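PDB 4ZXA: hydroquinone dioxygenase large subunit from Pseudomonas sp., which probably carries the active site of a two-subunit, iron-dependent dioxygenase that opens the aromatic ring of hydroquinone, and here holds cadmium and 4-hydroxybenzonitrile. Local coordinates for residues F217-Y222 and M312-E317. Residues are numbered along the deposited sequence; the frame is centred on the assembly and turned at random.
Sequences FSLFKY and MLMVWE
Met-312 reaches out from strand 310-318 to Phe-220 in the first turn of helix 219-224. Its SD approaches the phenyl ring obliquely, 4.3 Å from the centroid and 30° off the ring normal, a Met-aromatic contact. CD1 of Phe-220 is the ring atom that comes nearest, at 3.8 Å from SD of Met-312. With CG anti to the carbonyl carbon (chi1 -55°) and the chain extended beyond it, Met-312 carries its CE past the ring to the helix backbone, beside Phe-220 CA and O. Without the thioether, as with an alanine here, the Phe-220 ring would probably lose its sulfur neighbour and a gap would open beside the ring and the carbonyl O of Phe-220. The same ring also meets that of Phe-14 of the small subunit, the two planes nearly parallel. The strand belongs to an antiparallel sheet of the cupin fold, paired with strands 241-249 and 262-266; Leu-313 and Val-315 both pack on Phe-264, a residue of the 4-hydroxybenzonitrile pocket, while Met-312 and Met-314 point toward the helix. Met-314 is bent at both chi2 and chi3, and its CE meets CD2 of Leu-219 at 4.2 Å, the two side chains crossing at about a right angle in a looser, purely apolar touch. Phe-243 and Pro-245 also pack against Met-314. Further on, Trp-316 turns to Phe-243 and Trp-263. Across from the strand, Ser-218 N-caps the helix, its OG accepting from Lys-221 N at 3.1 Å, and Phe-217 and Ser-218 pair with an antiparallel strand of the small subunit.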
# COMPACT_ATOMS: atom_id res chain seq x y z
N PHE E 217 -17.04 11.86 33.51
CA PHE E 217 -15.84 12.49 32.93
C PHE E 217 -16.14 12.92 31.50
O PHE E 217 -17.18 12.59 30.95
CB PHE E 217 -14.64 11.54 32.95
CG PHE E 217 -14.77 10.35 32.02
CD1 PHE E 217 -15.65 9.32 32.31
CD2 PHE E 217 -14.02 10.27 30.87
CE1 PHE E 217 -15.78 8.23 31.46
CE2 PHE E 217 -14.14 9.18 30.02
CZ PHE E 217 -15.02 8.16 30.32
N SER E 218 -15.22 13.67 30.90
CA SER E 218 -15.41 14.06 29.52
C SER E 218 -14.78 13.03 28.60
O SER E 218 -13.56 12.91 28.51
CB SER E 218 -14.82 15.43 29.23
OG SER E 218 -14.80 15.67 27.84
N LEU E 219 -15.64 12.30 27.90
CA LEU E 219 -15.19 11.31 26.94
C LEU E 219 -14.47 11.95 25.73
O LEU E 219 -13.47 11.43 25.25
CB LEU E 219 -16.37 10.44 26.50
CG LEU E 219 -16.09 9.34 25.47
CD1 LEU E 219 -15.15 8.27 26.04
CD2 LEU E 219 -17.40 8.72 24.97
N PHE E 220 -14.97 13.08 25.22
CA PHE E 220 -14.33 13.72 24.06
C PHE E 220 -12.92 14.19 24.42
O PHE E 220 -11.99 14.08 23.60
CB PHE E 220 -15.18 14.87 23.52
CG PHE E 220 -16.44 14.42 22.81
CD1 PHE E 220 -16.78 13.07 22.75
CD2 PHE E 220 -17.27 15.35 22.19
CE1 PHE E 220 -17.94 12.65 22.09
CE2 PHE E 220 -18.42 14.95 21.53
CZ PHE E 220 -18.76 13.59 21.49
N LYS E 221 -12.77 14.72 25.63
CA LYS E 221 -11.48 15.12 26.16
C LYS E 221 -10.55 13.92 26.30
O LYS E 221 -9.37 13.96 25.94
CB LYS E 221 -11.65 15.80 27.54
CG LYS E 221 -10.35 16.02 28.31
CD LYS E 221 -10.58 16.62 29.69
CE LYS E 221 -9.27 16.72 30.48
NZ LYS E 221 -9.43 17.41 31.79
N TYR E 222 -11.09 12.85 26.84
CA TYR E 222 -10.35 11.64 27.03
C TYR E 222 -9.88 11.13 25.67
O TYR E 222 -8.70 10.80 25.50
CB TYR E 222 -11.27 10.64 27.74
CG TYR E 222 -10.71 9.27 28.00
CD1 TYR E 222 -10.10 8.96 29.20
CD2 TYR E 222 -10.82 8.28 27.04
CE1 TYR E 222 -9.60 7.71 29.44
CE2 TYR E 222 -10.32 7.04 27.26
CZ TYR E 222 -9.72 6.75 28.46
OH TYR E 222 -9.24 5.48 28.66
N MET E 312 -13.30 10.46 16.11
CA MET E 312 -13.69 9.72 17.28
C MET E 312 -14.70 8.67 16.88
O MET E 312 -15.79 9.00 16.38
CB MET E 312 -14.28 10.65 18.32
CG MET E 312 -13.35 11.80 18.69
SD MET E 312 -14.03 12.72 20.08
CE MET E 312 -12.65 13.83 20.44
N LEU E 313 -14.34 7.40 17.05
CA LEU E 313 -15.22 6.30 16.69
C LEU E 313 -15.54 5.46 17.91
O LEU E 313 -14.65 5.08 18.68
CB LEU E 313 -14.61 5.41 15.60
CG LEU E 313 -15.34 4.08 15.33
CD1 LEU E 313 -16.73 4.31 14.74
CD2 LEU E 313 -14.55 3.20 14.40
N MET E 314 -16.82 5.16 18.10
CA MET E 314 -17.19 4.26 19.17
C MET E 314 -17.40 2.86 18.61
O MET E 314 -18.29 2.65 17.78
CB MET E 314 -18.45 4.75 19.87
CG MET E 314 -19.02 3.72 20.83
SD MET E 314 -18.00 3.56 22.30
CE MET E 314 -18.35 5.09 23.16
N VAL E 315 -16.58 1.90 19.06
CA VAL E 315 -16.78 0.49 18.73
C VAL E 315 -17.49 -0.20 19.90
O VAL E 315 -17.00 -0.21 21.03
CB VAL E 315 -15.45 -0.25 18.42
CG1 VAL E 315 -15.73 -1.70 18.01
CG2 VAL E 315 -14.66 0.48 17.33
N TRP E 316 -18.67 -0.74 19.63
CA TRP E 316 -19.46 -1.34 20.68
C TRP E 316 -19.33 -2.87 20.63
O TRP E 316 -19.82 -3.52 19.72
CB TRP E 316 -20.91 -0.90 20.56
CG TRP E 316 -21.86 -1.53 21.52
CD1 TRP E 316 -21.65 -1.82 22.85
CD2 TRP E 316 -23.19 -1.97 21.23
NE1 TRP E 316 -22.78 -2.40 23.40
CE2 TRP E 316 -23.73 -2.50 22.42
CE3 TRP E 316 -23.98 -1.96 20.07
CZ2 TRP E 316 -25.02 -3.02 22.48
CZ3 TRP E 316 -25.26 -2.49 20.13
CH2 TRP E 316 -25.77 -3.01 21.33
N GLU E 317 -18.65 -3.43 21.62
CA GLU E 317 -18.34 -4.84 21.60
C GLU E 317 -19.22 -5.65 22.53
O GLU E 317 -19.81 -5.11 23.48
CB GLU E 317 -16.87 -5.06 21.95
CG GLU E 317 -15.90 -4.64 20.84
CD GLU E 317 -14.45 -4.91 21.21
OE1 GLU E 317 -14.22 -5.59 22.23
OE2 GLU E 317 -13.55 -4.43 20.48